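Alpha-L-rhamnosidase (Klebsiella oxytoca, PDB 4XHC) probably hydrolyses terminal alpha-L-rhamnose from rhamnosides as a family 78 glycoside hydrolase, and binds rhamnose in a pocket of its catalytic domain. Local coordinates at residues L245-L250 / L306-V311; L301-L306 / W355-D360; V349-D354 / S364-A369. One frame throughout, in Å; residues are numbered along the deposited sequence.

Contact 1 of 3, residues L245-L250 / L306-V311; sequences LWLGDL and LFFVDV. With RAM (alpha-L-rhamnopyranose), chain C.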
loop_
_atom_site.group_PDB
_atom_site.type_symbol
_atom_site.label_atom_id
_atom_site.label_comp_id
_atom_site.label_asym_id
_atom_site.label_seq_id
_atom_site.Cartn_x
_atom_site.Cartn_y
_atom_site.Cartn_z
ATOM N N LEU A 245 -23.048 1.971 -12.572
ATOM C CA LEU A 245 -24.426 1.992 -13.067
ATOM C C LEU A 245 -24.585 1.224 -14.380
ATOM O O LEU A 245 -24.030 1.627 -15.396
ATOM C CB LEU A 245 -24.848 3.449 -13.280
ATOM C CG LEU A 245 -26.238 3.744 -13.846
ATOM C CD1 LEU A 245 -27.336 3.233 -12.920
ATOM C CD2 LEU A 245 -26.390 5.241 -14.083
ATOM N N TRP A 246 -25.343 0.125 -14.353
ATOM C CA TRP A 246 -25.705 -0.642 -15.566
ATOM C C TRP A 246 -27.217 -0.592 -15.785
ATOM O O TRP A 246 -27.993 -0.564 -14.829
ATOM C CB TRP A 246 -25.300 -2.117 -15.443
ATOM C CG TRP A 246 -23.828 -2.424 -15.510
ATOM C CD1 TRP A 246 -22.914 -2.264 -14.514
ATOM C CD2 TRP A 246 -23.120 -3.010 -16.605
ATOM N NE1 TRP A 246 -21.675 -2.689 -14.931
ATOM C CE2 TRP A 246 -21.776 -3.156 -16.210
ATOM C CE3 TRP A 246 -23.487 -3.419 -17.887
ATOM C CZ2 TRP A 246 -20.795 -3.692 -17.051
ATOM C CZ3 TRP A 246 -22.506 -3.948 -18.728
ATOM C CH2 TRP A 246 -21.181 -4.081 -18.302
ATOM N N LEU A 247 -27.649 -0.632 -17.038
ATOM C CA LEU A 247 -29.065 -0.409 -17.342
ATOM C C LEU A 247 -29.973 -1.575 -16.936
ATOM O O LEU A 247 -31.062 -1.359 -16.432
ATOM C CB LEU A 247 -29.266 -0.066 -18.820
ATOM C CG LEU A 247 -30.032 1.247 -19.008
ATOM C CD1 LEU A 247 -29.791 1.831 -20.392
ATOM C CD2 LEU A 247 -31.517 1.059 -18.736
ATOM N N GLY A 248 -29.531 -2.805 -17.148
ATOM C CA GLY A 248 -30.321 -3.969 -16.757
ATOM C C GLY A 248 -30.540 -3.992 -15.258
ATOM O O GLY A 248 -31.650 -4.279 -14.782
ATOM N N ASP A 249 -29.471 -3.680 -14.519
ATOM C CA ASP A 249 -29.504 -3.658 -13.059
ATOM C C ASP A 249 -30.419 -2.535 -12.563
ATOM O O ASP A 249 -31.291 -2.753 -11.721
ATOM C CB ASP A 249 -28.086 -3.500 -12.492
ATOM C CG ASP A 249 -27.166 -4.655 -12.879
ATOM O OD1 ASP A 249 -26.910 -4.829 -14.087
ATOM O OD2 ASP A 249 -26.691 -5.387 -11.979
ATOM N N LEU A 250 -30.220 -1.339 -13.112
ATOM C CA LEU A 250 -31.066 -0.178 -12.829
ATOM C C LEU A 250 -32.550 -0.503 -12.939
ATOM O O LEU A 250 -33.340 -0.097 -12.092
ATOM C CB LEU A 250 -30.725 0.972 -13.790
ATOM C CG LEU A 250 -31.603 2.224 -13.729
ATOM C CD1 LEU A 250 -31.613 2.809 -12.327
ATOM C CD2 LEU A 250 -31.125 3.263 -14.728
ATOM N N LEU A 306 -32.781 -1.430 -25.076
ATOM C CA LEU A 306 -34.241 -1.469 -25.065
ATOM C C LEU A 306 -34.842 -1.257 -23.677
ATOM O O LEU A 306 -35.961 -0.768 -23.565
ATOM C CB LEU A 306 -34.746 -2.795 -25.624
ATOM C CG LEU A 306 -34.649 -2.927 -27.138
ATOM C CD1 LEU A 306 -34.661 -4.390 -27.553
ATOM C CD2 LEU A 306 -35.770 -2.154 -27.821
ATOM N N PHE A 307 -34.112 -1.627 -22.626
ATOM C CA PHE A 307 -34.617 -1.477 -21.267
ATOM C C PHE A 307 -34.733 -0.019 -20.849
ATOM O O PHE A 307 -35.461 0.287 -19.907
ATOM C CB PHE A 307 -33.761 -2.236 -20.242
ATOM C CG PHE A 307 -33.885 -3.742 -20.310
ATOM C CD1 PHE A 307 -35.075 -4.361 -20.651
ATOM C CD2 PHE A 307 -32.802 -4.540 -19.974
ATOM C CE1 PHE A 307 -35.166 -5.743 -20.699
ATOM C CE2 PHE A 307 -32.888 -5.923 -20.008
ATOM C CZ PHE A 307 -34.072 -6.526 -20.375
ATOM N N PHE A 308 -34.046 0.876 -21.546
ATOM C CA PHE A 308 -34.265 2.298 -21.332
ATOM C C PHE A 308 -35.757 2.628 -21.430
ATOM O O PHE A 308 -36.285 3.423 -20.643
ATOM C CB PHE A 308 -33.483 3.132 -22.346
ATOM C CG PHE A 308 -33.502 4.606 -22.057
ATOM C CD1 PHE A 308 -32.547 5.173 -21.225
ATOM C CD2 PHE A 308 -34.483 5.426 -22.603
ATOM C CE1 PHE A 308 -32.567 6.532 -20.951
ATOM C CE2 PHE A 308 -34.507 6.782 -22.332
ATOM C CZ PHE A 308 -33.548 7.337 -21.508
ATOM N N VAL A 309 -36.442 1.998 -22.379
ATOM C CA VAL A 309 -37.863 2.241 -22.564
ATOM C C VAL A 309 -38.648 1.804 -21.338
ATOM O O VAL A 309 -39.520 2.548 -20.866
ATOM C CB VAL A 309 -38.431 1.493 -23.786
ATOM C CG1 VAL A 309 -39.927 1.754 -23.927
ATOM C CG2 VAL A 309 -37.694 1.899 -25.052
ATOM N N ASP A 310 -38.360 0.605 -20.828
ATOM C CA ASP A 310 -39.151 0.078 -19.715
ATOM C C ASP A 310 -38.865 0.852 -18.421
ATOM O O ASP A 310 -39.780 1.086 -17.627
ATOM C CB ASP A 310 -38.952 -1.433 -19.528
ATOM C CG ASP A 310 -40.011 -2.067 -18.594
ATOM O OD1 ASP A 310 -41.230 -1.784 -18.715
ATOM O OD2 ASP A 310 -39.613 -2.861 -17.723
ATOM N N VAL A 311 -37.620 1.280 -18.224
ATOM C CA VAL A 311 -37.294 2.100 -17.055
ATOM C C VAL A 311 -38.047 3.431 -17.099
ATOM O O VAL A 311 -38.570 3.875 -16.079
ATOM C CB VAL A 311 -35.778 2.371 -16.915
ATOM C CG1 VAL A 311 -35.515 3.283 -15.724
ATOM C CG2 VAL A 311 -35.017 1.063 -16.749
HETATM C C1 RAM C . -21.661 -7.904 -15.203
HETATM C C2 RAM C . -22.433 -7.598 -13.934
HETATM C C3 RAM C . -23.552 -6.612 -14.212
HETATM C C4 RAM C . -24.234 -6.984 -15.518
HETATM C C5 RAM C . -23.256 -6.757 -16.659
HETATM C C6 RAM C . -23.453 -7.708 -17.813
HETATM O O1 RAM C . -20.324 -7.940 -14.892
HETATM O O2 RAM C . -22.996 -8.825 -13.501
HETATM O O3 RAM C . -24.508 -6.618 -13.150
HETATM O O4 RAM C . -25.377 -6.176 -15.727
HETATM O O5 RAM C . -21.898 -6.907 -16.191
#
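L247 reaches from the first turn of helix 247-259 to helix 302-319, and its branched end lies against the backbone where F307 passes into F308. Its CD2 is 3.8 Å from F308 N and 4.0 Å from V311 CG2, so one methyl touches residues a turn apart on helix 302-319. The other methyl, CD1, meets F308 near the plane of the ring, at its edge, while the ring itself runs on toward helix 322-340. V311 is short and branched at CB, so CG2 meets L247 CD2 without a long reach; with CG2 anti to the carbonyl carbon, that methyl faces the leucine. F307 approaches one residue earlier on the same helix, and its CD2 packs on G248 CA at 4.1 Å, oblique to the ring. The F307 ring also makes a cation-pi contact with R251, whose guanidinium group is salt-bridged to D310.

W246 and D249 face the bound rhamnose. One face of the W246 indole lies against the sugar, with RAM C5 3.4 Å above its plane, toward the rim, a broad apolar platform for a pyranose. D249 uses both carboxylate oxygens: OD1 accepts from RAM O4 at 2.6 Å, and OD2 accepts from RAM O3 at 2.8 Å. W246 stands at the N-cap position, and its carbonyl oxygen receives L250 N in the first helical bond.

No hydrogen bond joins the two segments, so helix meets helix through van der Waals packing of apolar side chains on each other and on backbone. The D249 carboxylate turns to the sugar, held in part by packing on an indole face and by this two-pronged acceptor, with E506 and H528 among its other hydrogen-bond partners.

Contact 2 of 3, residues L301-L306 / W355-D360; sequences LFDYSL and WWVFID. With RAM (alpha-L-rhamnopyranose), chain C.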
loop_
_atom_site.group_PDB
_atom_site.type_symbol
_atom_site.label_atom_id
_atom_site.label_comp_id
_atom_site.label_asym_id
_atom_site.label_seq_id
_atom_site.Cartn_x
_atom_site.Cartn_y
_atom_site.Cartn_z
ATOM N N LEU A 301 -25.331 -3.249 -25.618
ATOM C CA LEU A 301 -26.132 -4.461 -25.535
ATOM C C LEU A 301 -27.572 -4.238 -26.025
ATOM O O LEU A 301 -28.257 -3.305 -25.618
ATOM C CB LEU A 301 -26.132 -4.980 -24.098
ATOM C CG LEU A 301 -24.803 -5.569 -23.597
ATOM C CD1 LEU A 301 -24.797 -5.683 -22.084
ATOM C CD2 LEU A 301 -24.506 -6.930 -24.222
ATOM N N PHE A 302 -28.022 -5.110 -26.915
ATOM C CA PHE A 302 -29.359 -5.041 -27.496
ATOM C C PHE A 302 -30.435 -4.893 -26.424
ATOM O O PHE A 302 -31.296 -4.019 -26.531
ATOM C CB PHE A 302 -29.588 -6.300 -28.320
ATOM C CG PHE A 302 -30.908 -6.350 -29.053
ATOM C CD1 PHE A 302 -31.062 -5.734 -30.293
ATOM C CD2 PHE A 302 -31.968 -7.087 -28.540
ATOM C CE1 PHE A 302 -32.256 -5.825 -30.989
ATOM C CE2 PHE A 302 -33.165 -7.168 -29.224
ATOM C CZ PHE A 302 -33.310 -6.538 -30.451
ATOM N N ASP A 303 -30.372 -5.728 -25.387
ATOM C CA ASP A 303 -31.428 -5.762 -24.368
ATOM C C ASP A 303 -31.374 -4.572 -23.418
ATOM O O ASP A 303 -32.403 -3.951 -23.142
ATOM C CB ASP A 303 -31.483 -7.105 -23.592
ATOM C CG ASP A 303 -30.154 -7.508 -22.942
ATOM O OD1 ASP A 303 -29.068 -7.081 -23.402
ATOM O OD2 ASP A 303 -30.199 -8.323 -21.990
ATOM N N TYR A 304 -30.178 -4.242 -22.944
ATOM C CA TYR A 304 -29.997 -3.103 -22.042
ATOM C C TYR A 304 -30.396 -1.774 -22.685
ATOM O O TYR A 304 -30.949 -0.900 -22.014
ATOM C CB TYR A 304 -28.548 -3.040 -21.544
ATOM C CG TYR A 304 -28.233 -4.003 -20.420
ATOM C CD1 TYR A 304 -28.961 -5.177 -20.253
ATOM C CD2 TYR A 304 -27.188 -3.755 -19.544
ATOM C CE1 TYR A 304 -28.679 -6.051 -19.231
ATOM C CE2 TYR A 304 -26.895 -4.641 -18.527
ATOM C CZ TYR A 304 -27.644 -5.785 -18.383
ATOM O OH TYR A 304 -27.381 -6.677 -17.374
ATOM N N SER A 305 -30.131 -1.625 -23.978
ATOM C CA SER A 305 -30.589 -0.446 -24.712
ATOM C C SER A 305 -32.115 -0.347 -24.695
ATOM O O SER A 305 -32.668 0.679 -24.327
ATOM C CB SER A 305 -30.076 -0.462 -26.159
ATOM O OG SER A 305 -30.878 0.362 -26.983
ATOM N N LEU A 306 -32.781 -1.430 -25.076
ATOM C CA LEU A 306 -34.241 -1.469 -25.065
ATOM C C LEU A 306 -34.842 -1.257 -23.677
ATOM O O LEU A 306 -35.961 -0.768 -23.565
ATOM C CB LEU A 306 -34.746 -2.795 -25.624
ATOM C CG LEU A 306 -34.649 -2.927 -27.138
ATOM C CD1 LEU A 306 -34.661 -4.390 -27.553
ATOM C CD2 LEU A 306 -35.770 -2.154 -27.821
ATOM N N TRP A 355 -21.087 -10.895 -28.348
ATOM C CA TRP A 355 -21.840 -10.607 -27.112
ATOM C C TRP A 355 -22.734 -9.385 -27.336
ATOM O O TRP A 355 -22.517 -8.306 -26.783
ATOM C CB TRP A 355 -20.859 -10.395 -25.951
ATOM C CG TRP A 355 -21.467 -10.417 -24.560
ATOM C CD1 TRP A 355 -22.238 -11.401 -24.008
ATOM C CD2 TRP A 355 -21.309 -9.421 -23.545
ATOM N NE1 TRP A 355 -22.594 -11.065 -22.720
ATOM C CE2 TRP A 355 -22.035 -9.853 -22.412
ATOM C CE3 TRP A 355 -20.633 -8.195 -23.487
ATOM C CZ2 TRP A 355 -22.104 -9.105 -21.243
ATOM C CZ3 TRP A 355 -20.702 -7.453 -22.331
ATOM C CH2 TRP A 355 -21.430 -7.910 -21.221
ATOM N N TRP A 356 -23.754 -9.587 -28.165
ATOM C CA TRP A 356 -24.605 -8.510 -28.667
ATOM C C TRP A 356 -25.824 -8.241 -27.793
ATOM O O TRP A 356 -26.432 -7.181 -27.890
ATOM C CB TRP A 356 -25.045 -8.807 -30.103
ATOM C CG TRP A 356 -25.873 -10.063 -30.292
ATOM C CD1 TRP A 356 -25.411 -11.330 -30.451
ATOM C CD2 TRP A 356 -27.300 -10.142 -30.376
ATOM N NE1 TRP A 356 -26.459 -12.204 -30.605
ATOM C CE2 TRP A 356 -27.632 -11.500 -30.569
ATOM C CE3 TRP A 356 -28.333 -9.193 -30.310
ATOM C CZ2 TRP A 356 -28.955 -11.936 -30.694
ATOM C CZ3 TRP A 356 -29.647 -9.624 -30.426
ATOM C CH2 TRP A 356 -29.947 -10.986 -30.618
ATOM N N VAL A 357 -26.170 -9.208 -26.952
ATOM C CA VAL A 357 -27.276 -9.105 -26.010
ATOM C C VAL A 357 -26.886 -9.889 -24.743
ATOM O O VAL A 357 -26.139 -10.865 -24.820
ATOM C CB VAL A 357 -28.566 -9.655 -26.637
ATOM C CG1 VAL A 357 -28.420 -11.118 -27.017
ATOM C CG2 VAL A 357 -29.760 -9.456 -25.712
ATOM N N PHE A 358 -27.364 -9.468 -23.572
ATOM C CA PHE A 358 -26.934 -10.124 -22.333
ATOM C C PHE A 358 -27.788 -11.321 -21.887
ATOM O O PHE A 358 -27.328 -12.453 -21.936
ATOM C CB PHE A 358 -26.798 -9.137 -21.172
ATOM C CG PHE A 358 -26.500 -9.821 -19.875
ATOM C CD1 PHE A 358 -25.334 -10.557 -19.731
ATOM C CD2 PHE A 358 -27.406 -9.792 -18.828
ATOM C CE1 PHE A 358 -25.060 -11.222 -18.554
ATOM C CE2 PHE A 358 -27.134 -10.464 -17.642
ATOM C CZ PHE A 358 -25.959 -11.177 -17.506
ATOM N N ILE A 359 -29.002 -11.052 -21.412
ATOM C CA ILE A 359 -29.949 -12.091 -20.958
ATOM C C ILE A 359 -29.582 -12.811 -19.657
ATOM O O ILE A 359 -30.377 -12.800 -18.721
ATOM C CB ILE A 359 -30.221 -13.151 -22.038
ATOM C CG1 ILE A 359 -30.558 -12.488 -23.386
ATOM C CG2 ILE A 359 -31.336 -14.086 -21.594
ATOM C CD1 ILE A 359 -31.781 -11.598 -23.388
ATOM N N ASP A 360 -28.420 -13.457 -19.600
ATOM C CA ASP A 360 -27.959 -14.160 -18.377
ATOM C C ASP A 360 -26.464 -14.444 -18.492
ATOM O O ASP A 360 -25.888 -14.331 -19.568
ATOM C CB ASP A 360 -28.732 -15.477 -18.197
ATOM C CG ASP A 360 -28.500 -16.153 -16.828
ATOM O OD1 ASP A 360 -27.965 -15.517 -15.892
ATOM O OD2 ASP A 360 -28.884 -17.341 -16.674
HETATM C C1 RAM C . -21.661 -7.904 -15.203
HETATM C C2 RAM C . -22.433 -7.598 -13.934
HETATM C C3 RAM C . -23.552 -6.612 -14.212
HETATM C C4 RAM C . -24.234 -6.984 -15.518
HETATM C C5 RAM C . -23.256 -6.757 -16.659
HETATM C C6 RAM C . -23.453 -7.708 -17.813
HETATM O O1 RAM C . -20.324 -7.940 -14.892
HETATM O O2 RAM C . -22.996 -8.825 -13.501
HETATM O O3 RAM C . -24.508 -6.618 -13.150
HETATM O O4 RAM C . -25.377 -6.176 -15.727
HETATM O O5 RAM C . -21.898 -6.907 -16.191
#
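The rhamnose pocket of this six-hairpin catalytic domain is walled in part by Y304, W355 and F358, where the start of helix 302-319 packs on the loop that precedes helix 368-389. Y304 OH donates to RAM O4 at 2.6 Å, the sugar oxygen lying at the ring edge, in plane. F358 turns one face to the methyl carbon RAM C6, and W355 offers the same carbon the edge of its indole. Aromatic carbon is a fitting lining for the methyl group that distinguishes this deoxy sugar. L301 backs the wall: CD2 sits 4.0 Å from the centroid of the six-membered ring of W355, almost on the ring normal, and CD1 touches F358 CB.

In an (alpha/alpha)6 barrel, loops between helices build the sugar site, and here groups in the first turn of helix 302-319 hold the loop. F302 N, which has no earlier helical carbonyl to serve, donates to W356 O at 2.8 Å in a nearly straight bond. One residue on, D303 has CG between its backbone N and carbonyl carbon (chi1 55°), which turns the carboxylate to the loop. OD1 accepts F358 N at 2.9 Å from above the carboxylate plane; OD2 takes I359 N at 3.0 Å on its syn side but tilted out of that plane. An acid suits this position, since two amide N-H groups and the helix N-terminus would tend to stabilise its negative charge. Farther from the sugar, W356 directs an edge at the face of F302 in a T-shaped pair, planes at 68°, and L306 CD1 covers the opposite face.

Contact 3 of 3, residues V349-D354 / S364-A369; sequences VRDSDD and SLNKQA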
loop_
_atom_site.group_PDB
_atom_site.type_symbol
_atom_site.label_atom_id
_atom_site.label_comp_id
_atom_site.label_asym_id
_atom_site.label_seq_id
_atom_site.Cartn_x
_atom_site.Cartn_y
_atom_site.Cartn_z
ATOM N N VAL A 349 -35.466 -11.622 -35.158
ATOM C CA VAL A 349 -34.156 -11.026 -34.832
ATOM C C VAL A 349 -32.995 -11.920 -35.268
ATOM O O VAL A 349 -32.987 -13.101 -34.948
ATOM C CB VAL A 349 -34.055 -10.787 -33.314
ATOM C CG1 VAL A 349 -32.633 -10.518 -32.891
ATOM C CG2 VAL A 349 -34.935 -9.623 -32.905
ATOM N N ARG A 350 -32.021 -11.354 -35.983
ATOM C CA ARG A 350 -30.846 -12.108 -36.435
ATOM C C ARG A 350 -29.988 -12.552 -35.269
ATOM O O ARG A 350 -29.798 -11.808 -34.317
ATOM C CB ARG A 350 -29.959 -11.265 -37.350
ATOM C CG ARG A 350 -30.479 -11.101 -38.755
ATOM C CD ARG A 350 -29.498 -10.327 -39.625
ATOM N NE ARG A 350 -30.214 -9.535 -40.633
ATOM C CZ ARG A 350 -30.578 -8.254 -40.498
ATOM N NH1 ARG A 350 -30.291 -7.558 -39.397
ATOM N NH2 ARG A 350 -31.235 -7.661 -41.488
ATOM N N ASP A 351 -29.430 -13.750 -35.378
ATOM C CA ASP A 351 -28.562 -14.303 -34.351
ATOM C C ASP A 351 -27.096 -14.079 -34.736
ATOM O O ASP A 351 -26.779 -13.965 -35.907
ATOM C CB ASP A 351 -28.873 -15.800 -34.197
ATOM C CG ASP A 351 -28.186 -16.434 -33.003
ATOM O OD1 ASP A 351 -27.975 -15.757 -31.967
ATOM O OD2 ASP A 351 -27.883 -17.639 -33.106
ATOM N N SER A 352 -26.208 -13.997 -33.751
ATOM C CA SER A 352 -24.756 -13.985 -34.017
ATOM C C SER A 352 -23.986 -14.399 -32.770
ATOM O O SER A 352 -24.550 -14.428 -31.671
ATOM C CB SER A 352 -24.276 -12.621 -34.515
ATOM O OG SER A 352 -24.491 -11.617 -33.537
ATOM N N ASP A 353 -22.706 -14.726 -32.953
ATOM C CA ASP A 353 -21.893 -15.333 -31.897
ATOM C C ASP A 353 -21.205 -14.320 -30.961
ATOM O O ASP A 353 -20.744 -14.687 -29.885
ATOM C CB ASP A 353 -20.841 -16.262 -32.522
ATOM C CG ASP A 353 -21.459 -17.418 -33.319
ATOM O OD1 ASP A 353 -22.609 -17.828 -33.012
ATOM O OD2 ASP A 353 -20.772 -17.934 -34.245
ATOM N N ASP A 354 -21.141 -13.055 -31.360
ATOM C CA ASP A 354 -20.590 -12.006 -30.491
ATOM C C ASP A 354 -21.523 -11.739 -29.285
ATOM O O ASP A 354 -22.606 -12.314 -29.202
ATOM C CB ASP A 354 -20.303 -10.722 -31.289
ATOM C CG ASP A 354 -21.528 -10.188 -32.021
ATOM O OD1 ASP A 354 -22.035 -10.878 -32.935
ATOM O OD2 ASP A 354 -21.990 -9.081 -31.678
ATOM N N SER A 364 -23.187 -20.880 -22.698
ATOM C CA SER A 364 -23.717 -21.803 -23.695
ATOM C C SER A 364 -25.127 -21.414 -24.196
ATOM O O SER A 364 -25.782 -22.193 -24.888
ATOM C CB SER A 364 -23.747 -23.216 -23.106
ATOM O OG SER A 364 -24.743 -23.311 -22.085
ATOM N N LEU A 365 -25.614 -20.235 -23.833
ATOM C CA LEU A 365 -27.004 -19.866 -24.140
ATOM C C LEU A 365 -27.080 -19.233 -25.516
ATOM O O LEU A 365 -26.442 -18.225 -25.752
ATOM C CB LEU A 365 -27.563 -18.871 -23.097
ATOM C CG LEU A 365 -28.947 -18.249 -23.354
ATOM C CD1 LEU A 365 -30.034 -19.314 -23.463
ATOM C CD2 LEU A 365 -29.313 -17.268 -22.258
ATOM N N ASN A 366 -27.864 -19.825 -26.409
ATOM C CA ASN A 366 -28.237 -19.139 -27.632
ATOM C C ASN A 366 -29.307 -18.110 -27.342
ATOM O O ASN A 366 -30.364 -18.436 -26.797
ATOM C CB ASN A 366 -28.757 -20.089 -28.702
ATOM C CG ASN A 366 -29.085 -19.356 -29.989
ATOM O OD1 ASN A 366 -30.162 -18.766 -30.133
ATOM N ND2 ASN A 366 -28.129 -19.335 -30.911
ATOM N N LYS A 367 -29.059 -16.876 -27.757
ATOM C CA LYS A 367 -29.840 -15.745 -27.258
ATOM C C LYS A 367 -30.945 -15.218 -28.171
ATOM O O LYS A 367 -31.664 -14.306 -27.795
ATOM C CB LYS A 367 -28.870 -14.630 -26.875
ATOM C CG LYS A 367 -28.195 -14.944 -25.555
ATOM C CD LYS A 367 -26.850 -14.286 -25.424
ATOM C CE LYS A 367 -26.257 -14.602 -24.075
ATOM N NZ LYS A 367 -25.288 -13.543 -23.709
ATOM N N GLN A 368 -31.116 -15.815 -29.340
ATOM C CA GLN A 368 -32.052 -15.284 -30.335
ATOM C C GLN A 368 -33.492 -15.169 -29.851
ATOM O O GLN A 368 -34.103 -14.126 -29.981
ATOM C CB GLN A 368 -32.014 -16.143 -31.586
ATOM C CG GLN A 368 -33.121 -15.835 -32.563
ATOM C CD GLN A 368 -32.983 -16.627 -33.845
ATOM O OE1 GLN A 368 -33.035 -17.865 -33.849
ATOM N NE2 GLN A 368 -32.835 -15.916 -34.949
ATOM N N ALA A 369 -34.039 -16.247 -29.309
ATOM C CA ALA A 369 -35.449 -16.264 -28.885
ATOM C C ALA A 369 -35.711 -15.306 -27.722
ATOM O O ALA A 369 -36.709 -14.601 -27.712
ATOM C CB ALA A 369 -35.881 -17.675 -28.512
#
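Q368, at the beginning of helix 368-389, sends its side chain across the loop 349-354 and ends on V349. CB lies 4.1 Å from D351 OD1, beside the carboxylate but not bonded to it. The first torsion carries CG away from the backbone N (chi1 169°) and within 3.6 Å of V349 O; beyond CG the chain stays extended, and CD passes the same carbonyl. At the tip, NE2 donates to V349 O at 2.8 Å in a nearly straight bond, with the acceptor in the amide plane. The other amide atom, OE1, accepts from G423 N, so both ends of the group have partners, which is consistent with this orientation of the amide.

N366 works alongside. ND2 donates to D351 OD2 at 2.8 Å, meeting it on the syn side but tilted out of the carboxylate plane, with amide and carboxylate planes 65° apart. N366 OD1 accepts from S422 OG and caps the helix through Q368 N at 3.2 Å.

Two carboxamides suit this site because each can give and accept at once. The contact therefore ties loop, helix start and the chain around S422 together by directional polar bonds, with little apolar packing.

In the fold
Contacts 1 and 2 are buried and share helix 302-319: its start faces the loop in contact 2, its next turns face helix 247-259 in contact 1. Both also touch the sugar, and W246 and Y304 pack together beside it. Contact 3 lies at the surface, on the same interhelical loop as contact 2 and on the helix that follows; K367 bridges them, its NZ hydrogen-bonding to V357 O and F358 O, while V349 packs on W356. Chemistry changes with place: apolar helix packing beside a sugar-binding carboxylate and indole in contact 1, aromatic walls with backbone and carboxylate bonds in contact 2, side-chain amides in contact 3.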